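PDB 3QI7: putative transcriptional regulator from Clostridium difficile, which is of unknown function but has a periplasmic-binding-protein-like fold and probably binds a sugar or other small ligand. Local coordinates for residues K207-L212 with D237-T242; D215-V220 with L241-E246; Q261-V266 with N297-Y302. All blocks are in the same frame, centred on the assembly; numbering follows the deposited sequence.

Interaction 1: K207-L212 with D237-T242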
ATOM      1  N   LYS A 207      15.400 -20.553 -11.278  1.00 33.83           N
ATOM      2  CA  LYS A 207      14.730 -21.822 -10.961  1.00 34.91           C
ATOM      3  C   LYS A 207      13.245 -21.541 -10.671  1.00 32.51           C
ATOM      4  O   LYS A 207      12.358 -22.240 -11.180  1.00 32.70           O
ATOM      5  CB  LYS A 207      15.408 -22.535  -9.779  1.00 35.32           C
ATOM      6  CG  LYS A 207      16.844 -22.977 -10.049  1.00 45.00           C
ATOM      7  CD  LYS A 207      17.430 -23.721  -8.840  1.00 50.24           C
ATOM      8  CE  LYS A 207      18.564 -24.660  -9.240  1.00 55.44           C
ATOM      9  NZ  LYS A 207      19.637 -23.961 -10.008  1.00 55.14           N
ATOM     10  N   VAL A 208      12.968 -20.498  -9.891  1.00 30.77           N
ATOM     11  CA  VAL A 208      11.592 -20.104  -9.629  1.00 28.75           C
ATOM     12  C   VAL A 208      10.823 -19.730 -10.915  1.00 29.63           C
ATOM     13  O   VAL A 208       9.700 -20.209 -11.147  1.00 27.19           O
ATOM     14  CB  VAL A 208      11.516 -18.942  -8.626  1.00 28.59           C
ATOM     15  CG1 VAL A 208      10.069 -18.360  -8.567  1.00 28.04           C
ATOM     16  CG2 VAL A 208      12.024 -19.413  -7.251  1.00 30.32           C
ATOM     17  N   LYS A 209      11.431 -18.878 -11.739  1.00 31.37           N
ATOM     18  CA  LYS A 209      10.895 -18.555 -13.059  1.00 29.72           C
ATOM     19  C   LYS A 209      10.562 -19.799 -13.884  1.00 27.97           C
ATOM     20  O   LYS A 209       9.463 -19.905 -14.419  1.00 29.20           O
ATOM     21  CB  LYS A 209      11.877 -17.676 -13.828  1.00 30.01           C
ATOM     22  CG  LYS A 209      11.382 -17.296 -15.209  1.00 31.31           C
ATOM     23  CD  LYS A 209      12.429 -16.509 -15.977  1.00 40.62           C
ATOM     24  CE  LYS A 209      12.424 -15.036 -15.606  1.00 41.85           C
ATOM     25  NZ  LYS A 209      13.457 -14.361 -16.463  1.00 45.58           N
ATOM     26  N   GLN A 210      11.494 -20.741 -13.993  1.00 31.38           N
ATOM     27  CA  GLN A 210      11.231 -21.978 -14.762  1.00 29.93           C
ATOM     28  C   GLN A 210      10.115 -22.801 -14.137  1.00 29.87           C
ATOM     29  O   GLN A 210       9.263 -23.344 -14.835  1.00 29.20           O
ATOM     30  CB  GLN A 210      12.479 -22.855 -14.915  1.00 31.58           C
ATOM     31  CG  GLN A 210      13.524 -22.231 -15.821  1.00 38.69           C
ATOM     32  CD  GLN A 210      14.496 -23.231 -16.434  1.00 43.93           C
ATOM     33  OE1 GLN A 210      15.717 -22.997 -16.457  1.00 42.18           O
ATOM     34  NE2 GLN A 210      13.960 -24.342 -16.959  1.00 43.64           N
ATOM     35  N   PHE A 211      10.122 -22.879 -12.812  1.00 30.84           N
ATOM     36  CA  PHE A 211       9.099 -23.612 -12.093  1.00 29.22           C
ATOM     37  C   PHE A 211       7.709 -23.011 -12.392  1.00 28.56           C
ATOM     38  O   PHE A 211       6.735 -23.753 -12.721  1.00 29.05           O
ATOM     39  CB  PHE A 211       9.385 -23.600 -10.585  1.00 30.67           C
ATOM     40  CG  PHE A 211       8.338 -24.317  -9.775  1.00 31.83           C
ATOM     41  CD1 PHE A 211       7.196 -23.653  -9.358  1.00 31.22           C
ATOM     42  CD2 PHE A 211       8.483 -25.674  -9.457  1.00 33.88           C
ATOM     43  CE1 PHE A 211       6.221 -24.316  -8.634  1.00 30.46           C
ATOM     44  CE2 PHE A 211       7.507 -26.338  -8.729  1.00 31.26           C
ATOM     45  CZ  PHE A 211       6.378 -25.672  -8.332  1.00 27.58           C
ATOM     46  N   LEU A 212       7.611 -21.693 -12.252  1.00 27.45           N
ATOM     47  CA  LEU A 212       6.337 -21.005 -12.471  1.00 28.27           C
ATOM     48  C   LEU A 212       5.832 -21.188 -13.895  1.00 26.99           C
ATOM     49  O   LEU A 212       4.664 -21.559 -14.092  1.00 29.17           O
ATOM     50  CB  LEU A 212       6.386 -19.534 -12.099  1.00 27.71           C
ATOM     51  CG  LEU A 212       6.434 -19.168 -10.621  1.00 30.58           C
ATOM     52  CD1 LEU A 212       6.849 -17.694 -10.513  1.00 25.00           C
ATOM     53  CD2 LEU A 212       5.088 -19.429  -9.923  1.00 24.71           C
ATOM     54  N   ASP A 237       5.271 -11.726  -9.791  1.00 21.62           N
ATOM     55  CA  ASP A 237       4.299 -10.925 -10.525  1.00 21.36           C
ATOM     56  C   ASP A 237       4.758 -10.764 -11.979  1.00 21.90           C
ATOM     57  O   ASP A 237       3.958 -10.856 -12.918  1.00 21.58           O
ATOM     58  CB  ASP A 237       4.132  -9.515  -9.947  1.00 19.61           C
ATOM     59  CG  ASP A 237       3.397  -9.498  -8.612  1.00 22.16           C
ATOM     60  OD1 ASP A 237       2.556 -10.402  -8.365  1.00 22.83           O
ATOM     61  OD2 ASP A 237       3.692  -8.564  -7.842  1.00 21.43           O
ATOM     62  N   GLU A 238       6.039 -10.517 -12.145  1.00 21.92           N
ATOM     63  CA  GLU A 238       6.606 -10.335 -13.479  1.00 23.20           C
ATOM     64  C   GLU A 238       6.439 -11.574 -14.381  1.00 25.02           C
ATOM     65  O   GLU A 238       5.984 -11.477 -15.543  1.00 24.64           O
ATOM     66  CB  GLU A 238       8.095  -9.942 -13.369  1.00 25.84           C
ATOM     67  CG  GLU A 238       8.658  -9.402 -14.724  1.00 25.28           C
ATOM     68  CD  GLU A 238      10.136  -8.954 -14.673  1.00 42.93           C
ATOM     69  OE1 GLU A 238      10.989  -9.687 -14.100  1.00 46.73           O
ATOM     70  OE2 GLU A 238      10.451  -7.865 -15.222  1.00 51.66           O
ATOM     71  N   VAL A 239       6.827 -12.730 -13.844  1.00 24.02           N
ATOM     72  CA  VAL A 239       6.698 -14.021 -14.545  1.00 23.73           C
ATOM     73  C   VAL A 239       5.218 -14.296 -14.854  1.00 24.22           C
ATOM     74  O   VAL A 239       4.874 -14.665 -15.984  1.00 21.39           O
ATOM     75  CB  VAL A 239       7.269 -15.192 -13.702  1.00 24.39           C
ATOM     76  CG1 VAL A 239       6.896 -16.539 -14.323  1.00 22.52           C
ATOM     77  CG2 VAL A 239       8.797 -15.026 -13.491  1.00 25.09           C
ATOM     78  N   ILE A 240       4.343 -14.063 -13.865  1.00 20.09           N
ATOM     79  CA  ILE A 240       2.896 -14.327 -13.999  1.00 21.66           C
ATOM     80  C   ILE A 240       2.175 -13.435 -15.021  1.00 21.41           C
ATOM     81  O   ILE A 240       1.341 -13.922 -15.790  1.00 20.18           O
ATOM     82  CB  ILE A 240       2.187 -14.220 -12.619  1.00 19.82           C
ATOM     83  CG1 ILE A 240       2.613 -15.392 -11.752  1.00 23.33           C
ATOM     84  CG2 ILE A 240       0.641 -14.207 -12.738  1.00 20.31           C
ATOM     85  CD1 ILE A 240       2.367 -15.199 -10.277  1.00 24.69           C
ATOM     86  N   LEU A 241       2.455 -12.141 -14.971  1.00 22.97           N
ATOM     87  CA  LEU A 241       1.870 -11.186 -15.914  1.00 21.71           C
ATOM     88  C   LEU A 241       2.387 -11.429 -17.342  1.00 23.62           C
ATOM     89  O   LEU A 241       1.623 -11.391 -18.297  1.00 23.79           O
ATOM     90  CB  LEU A 241       2.169  -9.772 -15.457  1.00 19.09           C
ATOM     91  CG  LEU A 241       1.303  -9.253 -14.298  1.00 20.50           C
ATOM     92  CD1 LEU A 241       1.832  -7.916 -13.787  1.00 18.06           C
ATOM     93  CD2 LEU A 241      -0.189  -9.161 -14.689  1.00 23.15           C
ATOM     94  N   THR A 242       3.687 -11.658 -17.477  1.00 25.30           N
ATOM     95  CA  THR A 242       4.273 -11.996 -18.769  1.00 25.98           C
ATOM     96  C   THR A 242       3.606 -13.221 -19.394  1.00 27.00           C
ATOM     97  O   THR A 242       3.205 -13.182 -20.551  1.00 27.74           O
ATOM     98  CB  THR A 242       5.782 -12.211 -18.628  1.00 29.60           C
ATOM     99  OG1 THR A 242       6.364 -11.026 -18.065  1.00 25.08           O
ATOM    100  CG2 THR A 242       6.450 -12.523 -19.994  1.00 26.02           C
TER
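V239 reaches across to helix 203-223 with both of its methyls, one for L212 and one for K209, and both close contacts between the helices are made on it. It belongs to an alpha/beta lobe of the periplasmic-binding-protein type: helix 203-223 is the crossover that links strands 191-196 and 228-231 of a three-stranded parallel sheet, and helix 234-247 follows the second of these strands. The CA atoms of K209 and V239 come within 6.4 Å of each other, consistent with the small size of the valine at the crossing.

The division of labour between the methyls follows from the valine torsion. CG1 stands anti to the backbone N (chi1 169°) and packs on L212, 3.8 Å from CB and 4.0 Å from CD1. CG2, anti to the carbonyl carbon, turns instead to the lysine and lies 3.8 Å from K209 CG. The lysine first runs straight out from its helix and then bends at chi3 (-82°), which folds CE back alongside the same methyl. Its apolar stem is used for packing, while the ammonium lies 5.8 Å from E238 OE1 (NZ to OE1), a separation at which attraction may be felt although the groups do not touch. L212, directed toward the other helix, is also in contact with M236 and with T196 of strand 191-196, whereas K209 touches Y235. The contact thus grades from a buried aliphatic patch to a polar margin.

Farther along helix 234-247, away from the contact itself, the T242 hydroxyl turns back to its own helix. OG1 donates to E238 O at 2.6 Å, tilted 30° from the carbonyl plane, while T242 N reaches the same oxygen from the opposite face.

Interaction 2: D215-V220 with L241-E246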
ATOM      1  N   ASP A 215       4.533 -24.756 -14.313  1.00 26.95           N
ATOM      2  CA  ASP A 215       3.335 -25.059 -13.516  1.00 25.93           C
ATOM      3  C   ASP A 215       2.072 -24.344 -14.057  1.00 26.93           C
ATOM      4  O   ASP A 215       0.988 -24.956 -14.198  1.00 27.82           O
ATOM      5  CB  ASP A 215       3.546 -24.726 -12.060  1.00 25.94           C
ATOM      6  CG  ASP A 215       2.513 -25.410 -11.173  1.00 27.87           C
ATOM      7  OD1 ASP A 215       2.672 -26.634 -10.943  1.00 32.51           O
ATOM      8  OD2 ASP A 215       1.533 -24.742 -10.769  1.00 25.87           O
ATOM      9  N   ILE A 216       2.235 -23.066 -14.389  1.00 24.21           N
ATOM     10  CA  ILE A 216       1.152 -22.276 -14.987  1.00 25.30           C
ATOM     11  C   ILE A 216       0.630 -22.939 -16.247  1.00 25.76           C
ATOM     12  O   ILE A 216      -0.572 -23.135 -16.376  1.00 25.71           O
ATOM     13  CB  ILE A 216       1.585 -20.807 -15.239  1.00 24.39           C
ATOM     14  CG1 ILE A 216       1.828 -20.105 -13.891  1.00 29.70           C
ATOM     15  CG2 ILE A 216       0.518 -20.049 -16.060  1.00 24.79           C
ATOM     16  CD1 ILE A 216       2.541 -18.803 -13.987  1.00 28.08           C
ATOM     17  N   GLU A 217       1.508 -23.317 -17.171  1.00 26.92           N
ATOM     18  CA  GLU A 217       1.053 -24.104 -18.317  1.00 29.36           C
ATOM     19  C   GLU A 217       0.187 -25.310 -17.909  1.00 30.82           C
ATOM     20  O   GLU A 217      -0.853 -25.578 -18.509  1.00 30.77           O
ATOM     21  CB  GLU A 217       2.245 -24.584 -19.157  1.00 29.57           C
ATOM     22  CG  GLU A 217       2.939 -23.433 -19.866  1.00 33.35           C
ATOM     23  CD  GLU A 217       4.121 -23.899 -20.688  1.00 46.22           C
ATOM     24  OE1 GLU A 217       4.084 -25.058 -21.165  1.00 45.91           O
ATOM     25  OE2 GLU A 217       5.068 -23.096 -20.852  1.00 48.55           O
ATOM     26  N   LYS A 218       0.606 -26.005 -16.856  1.00 32.30           N
ATOM     27  CA  LYS A 218      -0.123 -27.176 -16.366  1.00 33.03           C
ATOM     28  C   LYS A 218      -1.508 -26.843 -15.862  1.00 29.91           C
ATOM     29  O   LYS A 218      -2.477 -27.587 -16.116  1.00 28.15           O
ATOM     30  CB  LYS A 218       0.696 -27.925 -15.290  1.00 34.46           C
ATOM     31  CG  LYS A 218       1.912 -28.623 -15.895  1.00 41.19           C
ATOM     32  CD  LYS A 218       2.471 -29.741 -15.018  1.00 45.14           C
ATOM     33  CE  LYS A 218       3.284 -29.216 -13.841  1.00 41.38           C
ATOM     34  NZ  LYS A 218       4.141 -30.311 -13.297  1.00 39.42           N
ATOM     35  N   GLN A 219      -1.604 -25.723 -15.144  1.00 29.43           N
ATOM     36  CA  GLN A 219      -2.854 -25.314 -14.536  1.00 28.01           C
ATOM     37  C   GLN A 219      -3.868 -24.886 -15.600  1.00 29.62           C
ATOM     38  O   GLN A 219      -5.063 -25.183 -15.472  1.00 32.29           O
ATOM     39  CB  GLN A 219      -2.633 -24.211 -13.486  1.00 28.20           C
ATOM     40  CG  GLN A 219      -1.640 -24.574 -12.343  1.00 26.73           C
ATOM     41  CD  GLN A 219      -2.066 -25.732 -11.468  1.00 27.70           C
ATOM     42  OE1 GLN A 219      -3.205 -26.188 -11.532  1.00 29.78           O
ATOM     43  NE2 GLN A 219      -1.142 -26.205 -10.616  1.00 26.29           N
ATOM     44  N   VAL A 220      -3.392 -24.227 -16.660  1.00 30.02           N
ATOM     45  CA  VAL A 220      -4.235 -23.860 -17.810  1.00 29.81           C
ATOM     46  C   VAL A 220      -4.730 -25.095 -18.593  1.00 33.41           C
ATOM     47  O   VAL A 220      -5.876 -25.144 -19.039  1.00 34.50           O
ATOM     48  CB  VAL A 220      -3.490 -22.849 -18.756  1.00 31.64           C
ATOM     49  CG1 VAL A 220      -4.279 -22.603 -20.060  1.00 29.76           C
ATOM     50  CG2 VAL A 220      -3.237 -21.531 -18.024  1.00 24.26           C
ATOM     51  N   LEU A 241       2.455 -12.141 -14.971  1.00 22.97           N
ATOM     52  CA  LEU A 241       1.870 -11.186 -15.914  1.00 21.71           C
ATOM     53  C   LEU A 241       2.387 -11.429 -17.342  1.00 23.62           C
ATOM     54  O   LEU A 241       1.623 -11.391 -18.297  1.00 23.79           O
ATOM     55  CB  LEU A 241       2.169  -9.772 -15.457  1.00 19.09           C
ATOM     56  CG  LEU A 241       1.303  -9.253 -14.298  1.00 20.50           C
ATOM     57  CD1 LEU A 241       1.832  -7.916 -13.787  1.00 18.06           C
ATOM     58  CD2 LEU A 241      -0.189  -9.161 -14.689  1.00 23.15           C
ATOM     59  N   THR A 242       3.687 -11.658 -17.477  1.00 25.30           N
ATOM     60  CA  THR A 242       4.273 -11.996 -18.769  1.00 25.98           C
ATOM     61  C   THR A 242       3.606 -13.221 -19.394  1.00 27.00           C
ATOM     62  O   THR A 242       3.205 -13.182 -20.551  1.00 27.74           O
ATOM     63  CB  THR A 242       5.782 -12.211 -18.628  1.00 29.60           C
ATOM     64  OG1 THR A 242       6.364 -11.026 -18.065  1.00 25.08           O
ATOM     65  CG2 THR A 242       6.450 -12.523 -19.994  1.00 26.02           C
ATOM     66  N   LYS A 243       3.464 -14.298 -18.632  1.00 26.21           N
ATOM     67  CA  LYS A 243       2.811 -15.516 -19.141  1.00 26.72           C
ATOM     68  C   LYS A 243       1.306 -15.309 -19.446  1.00 25.83           C
ATOM     69  O   LYS A 243       0.769 -15.933 -20.385  1.00 26.84           O
ATOM     70  CB  LYS A 243       3.048 -16.697 -18.185  1.00 23.25           C
ATOM     71  CG  LYS A 243       2.664 -18.057 -18.701  1.00 28.73           C
ATOM     72  CD  LYS A 243       3.591 -18.508 -19.800  1.00 36.15           C
ATOM     73  CE  LYS A 243       3.862 -19.976 -19.758  1.00 36.80           C
ATOM     74  NZ  LYS A 243       4.627 -20.348 -20.983  1.00 37.29           N
ATOM     75  N   ALA A 244       0.645 -14.453 -18.668  1.00 21.18           N
ATOM     76  CA  ALA A 244      -0.772 -14.101 -18.884  1.00 21.43           C
ATOM     77  C   ALA A 244      -1.018 -13.531 -20.279  1.00 23.59           C
ATOM     78  O   ALA A 244      -2.074 -13.766 -20.866  1.00 23.61           O
ATOM     79  CB  ALA A 244      -1.252 -13.077 -17.844  1.00 18.13           C
ATOM     80  N   LEU A 245      -0.049 -12.772 -20.803  1.00 24.94           N
ATOM     81  CA  LEU A 245      -0.167 -12.211 -22.157  1.00 27.66           C
ATOM     82  C   LEU A 245      -0.238 -13.316 -23.221  1.00 29.76           C
ATOM     83  O   LEU A 245      -0.909 -13.166 -24.241  1.00 30.74           O
ATOM     84  CB  LEU A 245       0.979 -11.215 -22.460  1.00 26.17           C
ATOM     85  CG  LEU A 245       0.976  -9.932 -21.605  1.00 26.72           C
ATOM     86  CD1 LEU A 245       2.023  -8.932 -22.100  1.00 28.12           C
ATOM     87  CD2 LEU A 245      -0.407  -9.229 -21.524  1.00 24.47           C
ATOM     88  N   GLU A 246       0.439 -14.428 -22.959  1.00 29.09           N
ATOM     89  CA  GLU A 246       0.483 -15.574 -23.868  1.00 30.74           C
ATOM     90  C   GLU A 246      -0.732 -16.494 -23.704  1.00 30.16           C
ATOM     91  O   GLU A 246      -1.371 -16.872 -24.683  1.00 30.15           O
ATOM     92  CB  GLU A 246       1.786 -16.357 -23.619  1.00 32.89           C
ATOM     93  CG  GLU A 246       2.058 -17.553 -24.551  1.00 40.60           C
ATOM     94  CD  GLU A 246       2.977 -18.598 -23.904  1.00 41.97           C
ATOM     95  OE1 GLU A 246       3.923 -18.194 -23.194  1.00 46.72           O
ATOM     96  OE2 GLU A 246       2.734 -19.808 -24.080  1.00 47.00           O
TER
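K243 meets E217 by charge and I216 by packing, illustrating how one lysine can serve two kinds of contact between helices. In the ionic part, K243 NZ donates to E217 OE2 at 2.8 Å, approaching the anti side of the carboxylate. The same ammonium also bonds E246 OE1 at 3.2 Å, this time on the syn side, so that two glutamates, one from each helix, share it in a salt-bridge network. Bends at chi2 (70°) and chi3 (144°) carry the amine to that position, and the lysine crosses the extended glutamate at about a right angle.

The apolar part uses the lysine stem: K243 CG lies 3.9 Å from I216 CG2, and K243 CE rests 3.6 Å from E217 CG.

Within the first helix, a side-chain hydrogen bond runs from Q219 NE2 to D215 OD2, nearly straight at 171° and in the amide plane of Q219.

D215 OD2 is also bonded to Y162 OH, and Q219 touches V192 and V194, so this face of helix 203-223 lies on strands 159-164 and 191-196, while Y249, just beyond helix 234-247, packs on both I216 and K243.

Interaction 3: Q261-V266 with N297-Y302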
ATOM      1  N   GLN A 261       5.081  -0.541 -10.442  1.00 24.96           N
ATOM      2  CA  GLN A 261       5.958  -1.719 -10.290  1.00 24.12           C
ATOM      3  C   GLN A 261       5.552  -2.816 -11.240  1.00 23.74           C
ATOM      4  O   GLN A 261       4.370  -3.199 -11.294  1.00 22.90           O
ATOM      5  CB  GLN A 261       5.885  -2.279  -8.859  1.00 22.80           C
ATOM      6  CG  GLN A 261       6.372  -1.355  -7.811  1.00 36.53           C
ATOM      7  CD  GLN A 261       7.816  -0.945  -8.047  1.00 45.34           C
ATOM      8  OE1 GLN A 261       8.094   0.212  -8.362  1.00 46.10           O
ATOM      9  NE2 GLN A 261       8.738  -1.909  -7.935  1.00 36.78           N
ATOM     10  N   THR A 262       6.522  -3.319 -12.000  1.00 24.68           N
ATOM     11  CA  THR A 262       6.329  -4.509 -12.839  1.00 25.59           C
ATOM     12  C   THR A 262       5.481  -4.274 -14.102  1.00 22.37           C
ATOM     13  O   THR A 262       5.874  -4.684 -15.190  1.00 21.08           O
ATOM     14  CB  THR A 262       5.709  -5.722 -12.048  1.00 27.29           C
ATOM     15  OG1 THR A 262       6.432  -5.949 -10.813  1.00 24.20           O
ATOM     16  CG2 THR A 262       5.745  -6.973 -12.936  1.00 25.33           C
ATOM     17  N   TYR A 263       4.320  -3.654 -13.970  1.00 21.13           N
ATOM     18  CA  TYR A 263       3.438  -3.426 -15.148  1.00 23.65           C
ATOM     19  C   TYR A 263       4.139  -2.769 -16.334  1.00 22.74           C
ATOM     20  O   TYR A 263       4.053  -3.270 -17.476  1.00 25.22           O
ATOM     21  CB  TYR A 263       2.139  -2.680 -14.775  1.00 21.97           C
ATOM     22  CG  TYR A 263       0.962  -3.653 -14.610  1.00 23.13           C
ATOM     23  CD1 TYR A 263       0.430  -4.308 -15.721  1.00 22.56           C
ATOM     24  CD2 TYR A 263       0.417  -3.946 -13.354  1.00 22.64           C
ATOM     25  CE1 TYR A 263      -0.616  -5.219 -15.601  1.00 21.46           C
ATOM     26  CE2 TYR A 263      -0.651  -4.851 -13.226  1.00 22.29           C
ATOM     27  CZ  TYR A 263      -1.165  -5.492 -14.351  1.00 20.55           C
ATOM     28  OH  TYR A 263      -2.221  -6.402 -14.315  1.00 21.77           O
ATOM     29  N   PRO A 264       4.883  -1.686 -16.082  1.00 23.12           N
ATOM     30  CA  PRO A 264       5.482  -0.986 -17.219  1.00 25.53           C
ATOM     31  C   PRO A 264       6.469  -1.820 -18.031  1.00 25.64           C
ATOM     32  O   PRO A 264       6.443  -1.774 -19.262  1.00 29.35           O
ATOM     33  CB  PRO A 264       6.167   0.210 -16.562  1.00 26.60           C
ATOM     34  CG  PRO A 264       5.351   0.448 -15.338  1.00 25.22           C
ATOM     35  CD  PRO A 264       5.055  -0.922 -14.830  1.00 24.27           C
ATOM     36  N   SER A 265       7.310  -2.592 -17.368  1.00 25.54           N
ATOM     37  CA  SER A 265       8.202  -3.500 -18.092  1.00 28.86           C
ATOM     38  C   SER A 265       7.414  -4.610 -18.823  1.00 25.79           C
ATOM     39  O   SER A 265       7.733  -4.978 -19.947  1.00 27.52           O
ATOM     40  CB  SER A 265       9.217  -4.101 -17.116  1.00 30.20           C
ATOM     41  OG  SER A 265       9.491  -5.439 -17.445  1.00 43.44           O
ATOM     42  N   VAL A 266       6.373  -5.144 -18.190  1.00 23.78           N
ATOM     43  CA  VAL A 266       5.614  -6.262 -18.796  1.00 25.29           C
ATOM     44  C   VAL A 266       4.847  -5.806 -20.045  1.00 24.71           C
ATOM     45  O   VAL A 266       4.874  -6.486 -21.079  1.00 25.31           O
ATOM     46  CB  VAL A 266       4.691  -6.922 -17.739  1.00 23.20           C
ATOM     47  CG1 VAL A 266       3.654  -7.871 -18.379  1.00 26.36           C
ATOM     48  CG2 VAL A 266       5.577  -7.674 -16.737  1.00 23.95           C
ATOM     49  N   ASN A 297     -10.464  -6.711 -19.470  1.00 26.55           N
ATOM     50  CA  ASN A 297     -11.161  -7.339 -18.378  1.00 25.75           C
ATOM     51  C   ASN A 297     -10.476  -8.606 -17.817  1.00 27.50           C
ATOM     52  O   ASN A 297     -11.129  -9.386 -17.150  1.00 26.71           O
ATOM     53  CB  ASN A 297     -12.619  -7.576 -18.756  1.00 28.96           C
ATOM     54  CG  ASN A 297     -13.343  -6.272 -19.178  1.00 33.23           C
ATOM     55  OD1 ASN A 297     -13.649  -6.071 -20.353  1.00 47.40           O
ATOM     56  ND2 ASN A 297     -13.602  -5.393 -18.222  1.00 43.62           N
ATOM     57  N   ARG A 298      -9.158  -8.764 -18.044  1.00 24.85           N
ATOM     58  CA  ARG A 298      -8.375  -9.887 -17.492  1.00 22.35           C
ATOM     59  C   ARG A 298      -7.392  -9.527 -16.376  1.00 21.89           C
ATOM     60  O   ARG A 298      -6.903 -10.410 -15.672  1.00 22.79           O
ATOM     61  CB  ARG A 298      -7.601 -10.563 -18.629  1.00 23.51           C
ATOM     62  CG  ARG A 298      -8.464 -10.990 -19.820  1.00 26.83           C
ATOM     63  CD  ARG A 298      -9.569 -11.945 -19.403  1.00 27.57           C
ATOM     64  NE  ARG A 298      -9.106 -13.328 -19.289  1.00 30.34           N
ATOM     65  CZ  ARG A 298      -9.896 -14.365 -19.040  1.00 28.63           C
ATOM     66  NH1 ARG A 298     -11.198 -14.184 -18.803  1.00 26.34           N
ATOM     67  NH2 ARG A 298      -9.379 -15.587 -18.990  1.00 28.54           N
ATOM     68  N   LEU A 299      -7.170  -8.234 -16.158  1.00 21.07           N
ATOM     69  CA  LEU A 299      -6.058  -7.734 -15.321  1.00 21.64           C
ATOM     70  C   LEU A 299      -6.600  -6.629 -14.447  1.00 20.49           C
ATOM     71  O   LEU A 299      -7.311  -5.717 -14.942  1.00 20.08           O
ATOM     72  CB  LEU A 299      -4.925  -7.162 -16.200  1.00 20.21           C
ATOM     73  CG  LEU A 299      -4.316  -8.048 -17.267  1.00 24.15           C
ATOM     74  CD1 LEU A 299      -3.392  -7.267 -18.207  1.00 18.96           C
ATOM     75  CD2 LEU A 299      -3.569  -9.261 -16.627  1.00 17.78           C
ATOM     76  N   GLY A 300      -6.320  -6.721 -13.152  1.00 21.07           N
ATOM     77  CA  GLY A 300      -6.806  -5.728 -12.203  1.00 20.00           C
ATOM     78  C   GLY A 300      -5.774  -5.161 -11.239  1.00 21.60           C
ATOM     79  O   GLY A 300      -4.582  -5.512 -11.251  1.00 20.45           O
ATOM     80  N   GLY A 301      -6.266  -4.283 -10.367  1.00 21.16           N
ATOM     81  CA  GLY A 301      -5.422  -3.600  -9.399  1.00 21.43           C
ATOM     82  C   GLY A 301      -6.236  -2.626  -8.551  1.00 20.47           C
ATOM     83  O   GLY A 301      -7.439  -2.840  -8.323  1.00 21.49           O
ATOM     84  N   TYR A 302      -5.566  -1.571  -8.120  1.00 19.43           N
ATOM     85  CA  TYR A 302      -6.170  -0.406  -7.477  1.00 19.94           C
ATOM     86  C   TYR A 302      -5.885   0.847  -8.322  1.00 22.09           C
ATOM     87  O   TYR A 302      -5.012   0.826  -9.190  1.00 25.32           O
ATOM     88  CB  TYR A 302      -5.580  -0.178  -6.087  1.00 20.29           C
ATOM     89  CG  TYR A 302      -5.665  -1.292  -5.074  1.00 20.13           C
ATOM     90  CD1 TYR A 302      -6.744  -2.192  -5.061  1.00 21.96           C
ATOM     91  CD2 TYR A 302      -4.705  -1.399  -4.073  1.00 23.20           C
ATOM     92  CE1 TYR A 302      -6.845  -3.175  -4.086  1.00 20.59           C
ATOM     93  CE2 TYR A 302      -4.770  -2.387  -3.093  1.00 22.47           C
ATOM     94  CZ  TYR A 302      -5.843  -3.277  -3.096  1.00 29.58           C
ATOM     95  OH  TYR A 302      -5.916  -4.259  -2.121  1.00 29.61           O
TER
HETATM   96  O   HOH W   1      -2.954  -7.509 -12.188  1.00 19.25           O
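The Y263 ring meets L299 with its edge: L299 CD1 lies near the ring plane, 4.3 Å from Y263 CE1, and a water oxygen also sits at the edge, in plane beside the hydroxyl. G300 O approaches obliquely. Beyond the two segments the ring meets that of Y371, the planes inclined at about 55°, and the tyrosine side chain also touches L241 and Q254.

Most of the direct contact falls on the phenol oxygen. Y263 OH lies 3.4 Å from L299 CB, and the leucine's CD2 follows at 3.9 Å from that same OH, so the hydroxyl is set against the root and branches of an aliphatic chain. With CG anti to the carbonyl carbon (chi1 -56°), the L299 branch runs alongside the oxygen, both methyls on one side of it and farther away than CB.

The two segments come from different elements of a periplasmic-binding-protein-like fold. Helix 263-267 comes after helix 234-247 in the chain, whereas strand 300-301 runs antiparallel to the long C-terminal strand 361-370, which pairs elsewhere with strand 134-137 of the large mixed sheet. Backbone bonds join G301 to L369 on this strand and L299 to Y371, just after it, while R298 and G300 bond to V251.

Polar continuity between the segments is supplied by water. Y263 OH and G300 O are 4.0 Å apart, and the single molecule between them accepts from Y263 OH at 2.5 Å and donates to G300 O at 2.7 Å.

Following the chain, helix 203-223 opens interaction 1 at 207-212 and then interaction 2 at 215-220. Strand 228-231 intervenes before helix 234-247 closes both, first at 237-242 and then at 241-246. The two loops therefore interleave, sharing L241 and T242, and I240 CG1 touches I216 CD1 between them. Interaction 3 stands in series: it opens at 261-266 after both have closed, and ends at 297-302 beside the C-terminal strand. Helix 234-247 is the common element, meeting helix 203-223 through interactions 1 and 2, and helix 263-267 through L241 on Y263. Together they link the three-stranded sheet's helices to strand 300-301.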